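Local coordinates for metalloregulator ScaR (Streptococcus gordonii, PDB 3HRS), which is a manganese-activated transcriptional repressor of the DtxR/MntR family that forms a homodimer and probably binds DNA through its N-terminal domain, at residues A[78-81]-A[82-86]; A[86-89]-A[90-94]; A[96-99]-A[100-104]; A[112-115]-A[116-120]. All coordinates share one frame; numbering follows the deposited sequence.

All four contacts are local and lie in the metal-binding and dimerisation region. Contact 1 is the buried one. It packs apolar and aromatic side chains at the end of helix 62-84. Contact 2 lies at the surface and is mainly polar, with a capping box at the start of helix 90-101. Contact 3, partly buried, closes that same helix with a threonine hydroxyl bonded to a backbone carbonyl. Contact 4, also partly buried, ends helix 106-115 with a Schellman motif. Contact 1 touches both neighbours in space: Leu82 O meets Tyr88 N of contact 2, and Val80 packs on Leu116 of contact 4. Contacts 2 and 3 are joined by Tyr88 OH and Glu96 OE1. All four reach the second subunit, contact 4 through Leu115.

Contact 1 of 4, residues A[78-81]-A[82-86]; sequences IEVF and LVHHL
Phe81 packs on Leu82, His85 and Leu86 in a local, largely buried contact near the C-terminal end of helix 62-84, in the metal-binding and dimerisation domain. The motif is an alpha-helix with i to i+4 bonding. Leu82 N bonds to Ile78 O, His84 N to Val80 O, and His85 N to Phe81 O at 2.9 Å. The Phe81 side chain leaves with CG anti to the backbone N (chi1 171°), and its ring lies among the side chains that follow. Phe81 CD2 meets Leu82 CD2 at 3.6 Å. One atom further along the same edge of the ring, Phe81 CE2 is 3.6 Å from Leu86 CD1. The Phe81 and His85 rings are tilted by 44°, with centroids 5.3 Å apart. Phe81 also meets Phe81 of the second subunit, and Phe108 of that subunit packs on Phe81, Leu82 and Leu86. This part of the helix therefore belongs to the dimer interface. Glu79 faces another way, toward His124. Both are zinc ligands in a structure of this protein, but no metal is bound to this chain. Ile78 and Leu82 run side by side and point the same way, with Ile78 CG2 3.9 Å from Leu82 CD1.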
loop_
_atom_site.group_PDB
_atom_site.type_symbol
_atom_site.label_atom_id
_atom_site.label_comp_id
_atom_site.label_asym_id
_atom_site.label_seq_id
_atom_site.Cartn_x
_atom_site.Cartn_y
_atom_site.Cartn_z
ATOM N N ILE A 78 -6.320 -1.860 7.063
ATOM C CA ILE A 78 -5.255 -0.894 6.828
ATOM C C ILE A 78 -5.041 -0.075 8.106
ATOM O O ILE A 78 -3.915 0.218 8.502
ATOM C CB ILE A 78 -5.568 0.061 5.649
ATOM C CG1 ILE A 78 -5.688 -0.704 4.318
ATOM C CG2 ILE A 78 -4.487 1.063 5.484
ATOM C CD1 ILE A 78 -4.582 -1.691 4.112
ATOM N N GLU A 79 -6.124 0.301 8.762
ATOM C CA GLU A 79 -5.976 1.063 9.993
ATOM C C GLU A 79 -5.123 0.255 10.955
ATOM O O GLU A 79 -4.074 0.724 11.366
ATOM C CB GLU A 79 -7.324 1.389 10.614
ATOM C CG GLU A 79 -7.225 2.057 11.963
ATOM C CD GLU A 79 -7.279 3.558 11.863
ATOM O OE1 GLU A 79 -7.049 4.226 12.903
ATOM O OE2 GLU A 79 -7.566 4.059 10.746
ATOM N N VAL A 80 -5.577 -0.960 11.292
ATOM C CA VAL A 80 -4.844 -1.869 12.167
ATOM C C VAL A 80 -3.404 -2.071 11.719
ATOM O O VAL A 80 -2.515 -2.100 12.540
ATOM C CB VAL A 80 -5.459 -3.263 12.214
ATOM C CG1 VAL A 80 -4.469 -4.271 12.871
ATOM C CG2 VAL A 80 -6.779 -3.231 12.960
ATOM N N PHE A 81 -3.163 -2.232 10.427
ATOM C CA PHE A 81 -1.784 -2.425 9.991
ATOM C C PHE A 81 -0.944 -1.176 10.276
ATOM O O PHE A 81 0.115 -1.274 10.848
ATOM C CB PHE A 81 -1.695 -2.840 8.508
ATOM C CG PHE A 81 -0.286 -2.853 7.951
ATOM C CD1 PHE A 81 0.585 -3.892 8.246
ATOM C CD2 PHE A 81 0.155 -1.836 7.105
ATOM C CE1 PHE A 81 1.882 -3.916 7.703
ATOM C CE2 PHE A 81 1.448 -1.853 6.551
ATOM C CZ PHE A 81 2.311 -2.889 6.849
ATOM N N LEU A 82 -1.429 -0.007 9.878
ATOM C CA LEU A 82 -0.648 1.214 9.993
ATOM C C LEU A 82 -0.260 1.549 11.418
ATOM O O LEU A 82 0.900 1.915 11.687
ATOM C CB LEU A 82 -1.368 2.399 9.360
ATOM C CG LEU A 82 -1.490 2.202 7.846
ATOM C CD1 LEU A 82 -1.923 3.494 7.182
ATOM C CD2 LEU A 82 -0.160 1.697 7.276
ATOM N N VAL A 83 -1.211 1.429 12.342
ATOM C CA VAL A 83 -0.894 1.825 13.703
ATOM C C VAL A 83 -0.124 0.760 14.471
ATOM O O VAL A 83 0.876 1.076 15.110
ATOM C CB VAL A 83 -2.099 2.398 14.496
ATOM C CG1 VAL A 83 -3.380 2.239 13.729
ATOM C CG2 VAL A 83 -2.185 1.781 15.892
ATOM N N HIS A 84 -0.542 -0.494 14.392
ATOM C CA HIS A 84 0.201 -1.560 15.079
ATOM C C HIS A 84 1.557 -1.983 14.495
ATOM O O HIS A 84 2.482 -2.360 15.223
ATOM C CB HIS A 84 -0.669 -2.774 15.252
ATOM C CG HIS A 84 -1.750 -2.573 16.256
ATOM N ND1 HIS A 84 -2.475 -3.616 16.795
ATOM C CD2 HIS A 84 -2.220 -1.443 16.839
ATOM C CE1 HIS A 84 -3.346 -3.144 17.666
ATOM N NE2 HIS A 84 -3.211 -1.826 17.710
ATOM N N HIS A 85 1.690 -1.950 13.191
ATOM C CA HIS A 85 2.912 -2.483 12.607
ATOM C C HIS A 85 3.856 -1.347 12.339
ATOM O O HIS A 85 5.038 -1.477 12.626
ATOM C CB HIS A 85 2.632 -3.305 11.336
ATOM C CG HIS A 85 2.125 -4.680 11.628
ATOM N ND1 HIS A 85 2.569 -5.802 10.954
ATOM C CD2 HIS A 85 1.227 -5.120 12.543
ATOM C CE1 HIS A 85 1.960 -6.874 11.436
ATOM N NE2 HIS A 85 1.140 -6.488 12.400
ATOM N N LEU A 86 3.337 -0.227 11.833
ATOM C CA LEU A 86 4.202 0.882 11.420
ATOM C C LEU A 86 4.232 2.054 12.398
ATOM O O LEU A 86 4.855 3.073 12.125
ATOM C CB LEU A 86 3.802 1.369 10.031
ATOM C CG LEU A 86 3.725 0.259 8.965
ATOM C CD1 LEU A 86 3.601 0.862 7.566
ATOM C CD2 LEU A 86 4.949 -0.657 9.041
#

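Contact 2 of 4, residues A[86-89]-A[90-94]; sequences LGYT and TEEIH
Thr89 and Glu92 form a capping box at the start of helix 90-101. Thr89 is the N-cap. Its OG1 accepts from Glu92 N at 3.1 Å, in a nearly straight bond (170°). In return, Glu92 OE2 accepts from Thr89 N, which comes to the anti side of the carboxylate and 30° out of its plane. Thr89 OG1 sits between its own backbone N and carbonyl carbon (chi1 67°), where it faces the first turn. Thr89 O then takes Ile93 N at 2.8 Å. The tighter packing is around Tyr88, which is buried. Tyr88 CB meets Ile93 CG1 at 3.6 Å, and Tyr88 CD2 lies 3.5 Å from Glu92 CB. Ile93 N lies at the edge of the Tyr88 ring. The ring also meets His107 of the second subunit, and Tyr88 OH bonds to Glu96 OE1. The solvent side is looser: Gly87 and Glu91 are exposed and touch little, and Glu91 turns its carboxylate away from the loop. Thr89 is exposed too, but the box holds it. The box gives partners to two backbone N-H groups, and the Glu92 carboxylate lies at a helix N-terminus, where the helix dipole would probably stabilise its negative charge.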
loop_
_atom_site.group_PDB
_atom_site.type_symbol
_atom_site.label_atom_id
_atom_site.label_comp_id
_atom_site.label_asym_id
_atom_site.label_seq_id
_atom_site.Cartn_x
_atom_site.Cartn_y
_atom_site.Cartn_z
ATOM N N LEU A 86 3.337 -0.227 11.833
ATOM C CA LEU A 86 4.202 0.882 11.420
ATOM C C LEU A 86 4.232 2.054 12.398
ATOM O O LEU A 86 4.855 3.073 12.125
ATOM C CB LEU A 86 3.802 1.369 10.031
ATOM C CG LEU A 86 3.725 0.259 8.965
ATOM C CD1 LEU A 86 3.601 0.862 7.566
ATOM C CD2 LEU A 86 4.949 -0.657 9.041
ATOM N N GLY A 87 3.552 1.907 13.534
ATOM C CA GLY A 87 3.430 2.964 14.523
ATOM C C GLY A 87 2.895 4.312 14.052
ATOM O O GLY A 87 3.276 5.355 14.590
ATOM N N TYR A 88 1.998 4.305 13.075
ATOM C CA TYR A 88 1.363 5.543 12.602
ATOM C C TYR A 88 0.622 6.315 13.694
ATOM O O TYR A 88 0.042 5.728 14.615
ATOM C CB TYR A 88 0.407 5.257 11.425
ATOM C CG TYR A 88 1.078 5.311 10.050
ATOM C CD1 TYR A 88 2.106 4.449 9.723
ATOM C CD2 TYR A 88 0.681 6.226 9.100
ATOM C CE1 TYR A 88 2.716 4.508 8.512
ATOM C CE2 TYR A 88 1.289 6.284 7.873
ATOM C CZ TYR A 88 2.300 5.424 7.582
ATOM O OH TYR A 88 2.906 5.472 6.345
ATOM N N THR A 89 0.656 7.640 13.589
ATOM C CA THR A 89 -0.103 8.497 14.490
ATOM C C THR A 89 -1.359 8.937 13.798
ATOM O O THR A 89 -1.425 9.000 12.572
ATOM C CB THR A 89 0.625 9.806 14.839
ATOM O OG1 THR A 89 0.729 10.621 13.663
ATOM C CG2 THR A 89 2.016 9.544 15.418
ATOM N N THR A 90 -2.346 9.277 14.602
ATOM C CA THR A 90 -3.585 9.812 14.107
ATOM C C THR A 90 -3.417 10.764 12.929
ATOM O O THR A 90 -4.116 10.639 11.906
ATOM C CB THR A 90 -4.339 10.482 15.236
ATOM O OG1 THR A 90 -4.837 9.458 16.108
ATOM C CG2 THR A 90 -5.501 11.283 14.687
ATOM N N GLU A 91 -2.498 11.709 13.064
ATOM C CA GLU A 91 -2.255 12.661 11.985
ATOM C C GLU A 91 -1.696 11.962 10.747
ATOM O O GLU A 91 -2.155 12.183 9.634
ATOM C CB GLU A 91 -1.308 13.769 12.444
ATOM C CG GLU A 91 -1.448 15.061 11.645
ATOM C CD GLU A 91 -0.681 16.216 12.267
ATOM O OE1 GLU A 91 0.572 16.191 12.227
ATOM O OE2 GLU A 91 -1.329 17.152 12.793
ATOM N N GLU A 92 -0.699 11.112 10.950
ATOM C CA GLU A 92 -0.118 10.363 9.849
ATOM C C GLU A 92 -1.208 9.583 9.115
ATOM O O GLU A 92 -1.287 9.593 7.881
ATOM C CB GLU A 92 0.987 9.431 10.362
ATOM C CG GLU A 92 2.223 10.185 10.858
ATOM C CD GLU A 92 3.159 9.346 11.713
ATOM O OE1 GLU A 92 4.341 9.730 11.849
ATOM O OE2 GLU A 92 2.724 8.310 12.259
ATOM N N ILE A 93 -2.056 8.913 9.878
ATOM C CA ILE A 93 -3.108 8.102 9.284
ATOM C C ILE A 93 -4.054 8.954 8.463
ATOM O O ILE A 93 -4.439 8.583 7.362
ATOM C CB ILE A 93 -3.887 7.337 10.343
ATOM C CG1 ILE A 93 -3.059 6.134 10.792
ATOM C CG2 ILE A 93 -5.196 6.871 9.780
ATOM C CD1 ILE A 93 -3.687 5.336 11.902
ATOM N N HIS A 94 -4.398 10.114 8.998
ATOM C CA HIS A 94 -5.206 11.094 8.284
ATOM C C HIS A 94 -4.593 11.565 6.961
ATOM O O HIS A 94 -5.304 11.913 6.028
ATOM C CB HIS A 94 -5.439 12.307 9.178
ATOM C CG HIS A 94 -6.158 13.421 8.493
ATOM N ND1 HIS A 94 -7.460 13.302 8.054
ATOM C CD2 HIS A 94 -5.761 14.673 8.165
ATOM C CE1 HIS A 94 -7.834 14.434 7.485
ATOM N NE2 HIS A 94 -6.821 15.281 7.535
#

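Contact 3 of 4, residues A[96-99]-A[100-104]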
loop_
_atom_site.group_PDB
_atom_site.type_symbol
_atom_site.label_atom_id
_atom_site.label_comp_id
_atom_site.label_asym_id
_atom_site.label_seq_id
_atom_site.Cartn_x
_atom_site.Cartn_y
_atom_site.Cartn_z
ATOM N N GLU A 96 -2.442 9.724 5.074
ATOM C CA GLU A 96 -2.029 8.623 4.200
ATOM C C GLU A 96 -3.064 7.532 3.940
ATOM O O GLU A 96 -3.173 7.035 2.815
ATOM C CB GLU A 96 -0.744 7.987 4.728
ATOM C CG GLU A 96 0.450 8.906 4.665
ATOM C CD GLU A 96 1.696 8.278 5.239
ATOM O OE1 GLU A 96 2.159 7.272 4.671
ATOM O OE2 GLU A 96 2.209 8.793 6.259
ATOM N N ALA A 97 -3.817 7.163 4.972
ATOM C CA ALA A 97 -4.740 6.031 4.884
ATOM C C ALA A 97 -5.618 6.034 3.629
ATOM O O ALA A 97 -5.819 4.993 2.998
ATOM C CB ALA A 97 -5.610 5.952 6.132
ATOM N N GLU A 98 -6.137 7.201 3.272
ATOM C CA GLU A 98 -7.160 7.269 2.245
ATOM C C GLU A 98 -6.600 6.846 0.901
ATOM O O GLU A 98 -7.265 6.144 0.137
ATOM C CB GLU A 98 -7.740 8.677 2.148
ATOM C CG GLU A 98 -9.123 8.738 1.509
ATOM C CD GLU A 98 -9.398 10.070 0.821
ATOM O OE1 GLU A 98 -8.830 10.309 -0.274
ATOM O OE2 GLU A 98 -10.196 10.866 1.368
ATOM N N VAL A 99 -5.379 7.261 0.593
ATOM C CA VAL A 99 -4.850 6.913 -0.721
ATOM C C VAL A 99 -4.519 5.432 -0.797
ATOM O O VAL A 99 -4.589 4.841 -1.867
ATOM C CB VAL A 99 -3.641 7.773 -1.145
ATOM C CG1 VAL A 99 -3.916 9.245 -0.869
ATOM C CG2 VAL A 99 -2.388 7.324 -0.422
ATOM N N LEU A 100 -4.170 4.817 0.326
ATOM C CA LEU A 100 -3.881 3.388 0.294
ATOM C C LEU A 100 -5.181 2.637 0.092
ATOM O O LEU A 100 -5.232 1.691 -0.700
ATOM C CB LEU A 100 -3.149 2.902 1.543
ATOM C CG LEU A 100 -1.636 3.059 1.486
ATOM C CD1 LEU A 100 -1.301 4.523 1.359
ATOM C CD2 LEU A 100 -0.989 2.495 2.742
ATOM N N GLU A 101 -6.229 3.072 0.793
ATOM C CA GLU A 101 -7.562 2.500 0.609
ATOM C C GLU A 101 -8.016 2.549 -0.851
ATOM O O GLU A 101 -8.671 1.631 -1.338
ATOM C CB GLU A 101 -8.592 3.225 1.472
ATOM C CG GLU A 101 -8.625 2.777 2.900
ATOM C CD GLU A 101 -9.619 3.575 3.743
ATOM O OE1 GLU A 101 -9.210 4.128 4.794
ATOM O OE2 GLU A 101 -10.802 3.654 3.346
ATOM N N HIS A 102 -7.677 3.628 -1.544
ATOM C CA HIS A 102 -8.137 3.823 -2.916
ATOM C C HIS A 102 -7.242 3.125 -3.946
ATOM O O HIS A 102 -7.426 3.277 -5.156
ATOM C CB HIS A 102 -8.262 5.321 -3.214
ATOM C CG HIS A 102 -9.481 5.945 -2.606
ATOM N ND1 HIS A 102 -10.267 6.857 -3.279
ATOM C CD2 HIS A 102 -10.067 5.762 -1.400
ATOM C CE1 HIS A 102 -11.274 7.222 -2.506
ATOM N NE2 HIS A 102 -11.177 6.571 -1.360
ATOM N N THR A 103 -6.313 2.320 -3.451
ATOM C CA THR A 103 -5.221 1.836 -4.258
ATOM C C THR A 103 -4.972 0.348 -4.092
ATOM O O THR A 103 -4.897 -0.382 -5.076
ATOM C CB THR A 103 -3.952 2.610 -3.915
ATOM O OG1 THR A 103 -4.043 3.916 -4.491
ATOM C CG2 THR A 103 -2.695 1.887 -4.436
ATOM N N VAL A 104 -4.821 -0.117 -2.859
ATOM C CA VAL A 104 -4.524 -1.526 -2.670
ATOM C C VAL A 104 -5.678 -2.368 -3.167
ATOM O O VAL A 104 -6.851 -1.959 -3.095
ATOM C CB VAL A 104 -4.218 -1.890 -1.214
ATOM C CG1 VAL A 104 -2.965 -1.187 -0.755
ATOM C CG2 VAL A 104 -5.399 -1.552 -0.332
#
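Val99 and Thr103 meet at the C-terminal end of the alpha-helix 90-101, in the metal-binding and dimerisation domain, where a threonine hydroxyl bonds to a carbonyl of the last turn. Thr103 OG1 donates to Val99 O at 2.8 Å, nearly in line with the carbonyl bond. Thr103 carries OG1 beside its backbone N (chi1 -75°), and this brings the hydroxyl back over the last turn. One turn earlier the helix is kinked, where the N atoms of Glu98 and Val99 lack the regular bond to the turn before. Leu100 N has two weak bonds, to Glu96 O and Ala97 O. Regular bonding returns with Glu101 N to Ala97 O at 3.0 Å and His102 N to Glu98 O at 3.1 Å. His102 is the first residue to leave helical geometry. Leu100 O accepts from both Thr103 N and Val104 N.

The Leu100 side chain folds back along the helix, with CG beside the backbone N (chi1 -86°) and CD1 3.5 Å from Glu96 O. Glu101 is extended beyond CG, and its OE1 bonds to His75 ND1. Glu96 OE1 also bonds to Ser105 OG of the second subunit. Thr103 packs on its counterpart in that subunit, so the helix end lies at the dimer interface. On the exposed side, the planes of the Glu98 carboxylate and His102 ring are 23° apart, and Glu98 CG is 4.1 Å from His102 NE2. The Val99 and Leu100 side chains cross at an angle, with Val99 CG2 3.5 Å from Leu100 CD1.

Contact 4 of 4, residues A[112-115]-A[116-120]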
loop_
_atom_site.group_PDB
_atom_site.type_symbol
_atom_site.label_atom_id
_atom_site.label_comp_id
_atom_site.label_asym_id
_atom_site.label_seq_id
_atom_site.Cartn_x
_atom_site.Cartn_y
_atom_site.Cartn_z
ATOM N N LEU A 112 -3.077 -9.219 3.937
ATOM C CA LEU A 112 -2.965 -8.346 5.082
ATOM C C LEU A 112 -3.688 -8.930 6.271
ATOM O O LEU A 112 -3.167 -8.942 7.371
ATOM C CB LEU A 112 -3.593 -6.996 4.770
ATOM C CG LEU A 112 -2.849 -5.754 5.264
ATOM C CD1 LEU A 112 -3.842 -4.822 5.892
ATOM C CD2 LEU A 112 -1.685 -6.086 6.240
ATOM N N ASP A 113 -4.907 -9.396 6.039
ATOM C CA ASP A 113 -5.749 -9.920 7.111
ATOM C C ASP A 113 -5.021 -11.053 7.793
ATOM O O ASP A 113 -4.952 -11.119 9.007
ATOM C CB ASP A 113 -7.069 -10.435 6.534
ATOM C CG ASP A 113 -8.116 -10.717 7.597
ATOM O OD1 ASP A 113 -8.059 -10.137 8.702
ATOM O OD2 ASP A 113 -9.021 -11.517 7.309
ATOM N N GLN A 114 -4.476 -11.945 6.987
ATOM C CA GLN A 114 -3.754 -13.085 7.494
ATOM C C GLN A 114 -2.516 -12.628 8.265
ATOM O O GLN A 114 -2.205 -13.153 9.340
ATOM C CB GLN A 114 -3.332 -13.988 6.346
ATOM C CG GLN A 114 -2.706 -15.250 6.852
ATOM C CD GLN A 114 -2.445 -16.268 5.766
ATOM O OE1 GLN A 114 -2.268 -15.922 4.598
ATOM N NE2 GLN A 114 -2.421 -17.541 6.152
ATOM N N LEU A 115 -1.799 -11.661 7.704
ATOM C CA LEU A 115 -0.589 -11.154 8.340
ATOM C C LEU A 115 -0.892 -10.617 9.742
ATOM O O LEU A 115 -0.106 -10.809 10.671
ATOM C CB LEU A 115 -0.002 -10.030 7.510
ATOM C CG LEU A 115 1.253 -9.484 8.153
ATOM C CD1 LEU A 115 2.175 -10.657 8.350
ATOM C CD2 LEU A 115 1.888 -8.380 7.280
ATOM N N LEU A 116 -2.032 -9.942 9.868
ATOM C CA LEU A 116 -2.451 -9.325 11.106
ATOM C C LEU A 116 -3.078 -10.349 12.044
ATOM O O LEU A 116 -3.463 -10.016 13.165
ATOM C CB LEU A 116 -3.442 -8.198 10.835
ATOM C CG LEU A 116 -3.017 -7.047 9.926
ATOM C CD1 LEU A 116 -4.072 -5.963 10.005
ATOM C CD2 LEU A 116 -1.660 -6.468 10.295
ATOM N N ASP A 117 -3.166 -11.593 11.588
ATOM C CA ASP A 117 -3.718 -12.675 12.398
ATOM C C ASP A 117 -5.194 -12.489 12.699
ATOM O O ASP A 117 -5.642 -12.737 13.823
ATOM C CB ASP A 117 -2.938 -12.852 13.700
ATOM C CG ASP A 117 -3.164 -14.222 14.345
ATOM O OD1 ASP A 117 -3.763 -15.122 13.695
ATOM O OD2 ASP A 117 -2.739 -14.391 15.515
ATOM N N TYR A 118 -5.938 -12.048 11.689
ATOM C CA TYR A 118 -7.403 -11.989 11.732
ATOM C C TYR A 118 -7.990 -11.206 12.900
ATOM O O TYR A 118 -8.704 -11.771 13.734
ATOM C CB TYR A 118 -7.997 -13.393 11.669
ATOM C CG TYR A 118 -7.388 -14.207 10.560
ATOM C CD1 TYR A 118 -6.373 -15.115 10.828
ATOM C CD2 TYR A 118 -7.804 -14.052 9.240
ATOM C CE1 TYR A 118 -5.806 -15.862 9.834
ATOM C CE2 TYR A 118 -7.230 -14.804 8.217
ATOM C CZ TYR A 118 -6.222 -15.702 8.525
ATOM O OH TYR A 118 -5.605 -16.461 7.539
ATOM N N PRO A 119 -7.693 -9.894 12.953
ATOM C CA PRO A 119 -8.238 -9.011 14.002
ATOM C C PRO A 119 -9.751 -8.811 13.857
ATOM O O PRO A 119 -10.233 -8.405 12.800
ATOM C CB PRO A 119 -7.529 -7.674 13.769
ATOM C CG PRO A 119 -6.627 -7.865 12.527
ATOM C CD PRO A 119 -6.914 -9.178 11.919
ATOM N N LYS A 120 -10.488 -9.075 14.923
ATOM C CA LYS A 120 -11.920 -8.862 14.927
ATOM C C LYS A 120 -12.298 -7.394 15.185
ATOM O O LYS A 120 -13.482 -7.065 15.279
ATOM C CB LYS A 120 -12.572 -9.782 15.960
ATOM C CG LYS A 120 -12.813 -11.220 15.458
ATOM C CD LYS A 120 -12.409 -12.270 16.506
ATOM C CE LYS A 120 -12.273 -11.682 17.937
ATOM N NZ LYS A 120 -13.548 -11.503 18.718
#
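The backbone of Asp113 and Gln114 meets that of Asp117 and Tyr118 as helix 106-115 closes, and Asp117 takes a positive phi (66°). Tyr118 N bonds to Asp113 O at 3.0 Å, and Asp117 N to Gln114 O at 2.9 Å, from well above the carbonyl plane. Before them, Leu116 N makes the last regular helical bond, to Leu112 O.

The side chains follow this turn. The Tyr118 ring swings back over the helix end, with its CG beside the backbone N (chi1 -48°). One face of the ring covers Gln114 CA in a CH-pi contact, 4.1 Å from the centroid, and Asp113 O lies over the same face, toward the rim. Tyr118 and Gln114 run side by side, with Tyr118 OH beside Gln114 CG. The Asp113 carboxylate stands steeply to the ring, with the planes 78° apart. Asp113 OD2 is 3.4 Å from Tyr118 CD2, but its main partner is Arg73, in a salt bridge. Asp113 OD1 lies 3.5 Å from Pro119 CD. On the apolar side, Leu112 CD2 meets Leu116 CG at 4.0 Å. Leu112 and Leu116 also pack on helix 62-84, through Ile78, Phe81 and Val80, while Leu115 packs on Phe81 of the second subunit. The two bonds back into the last turn, together with the positive phi, are the marks of a Schellman motif at a helix C-terminus.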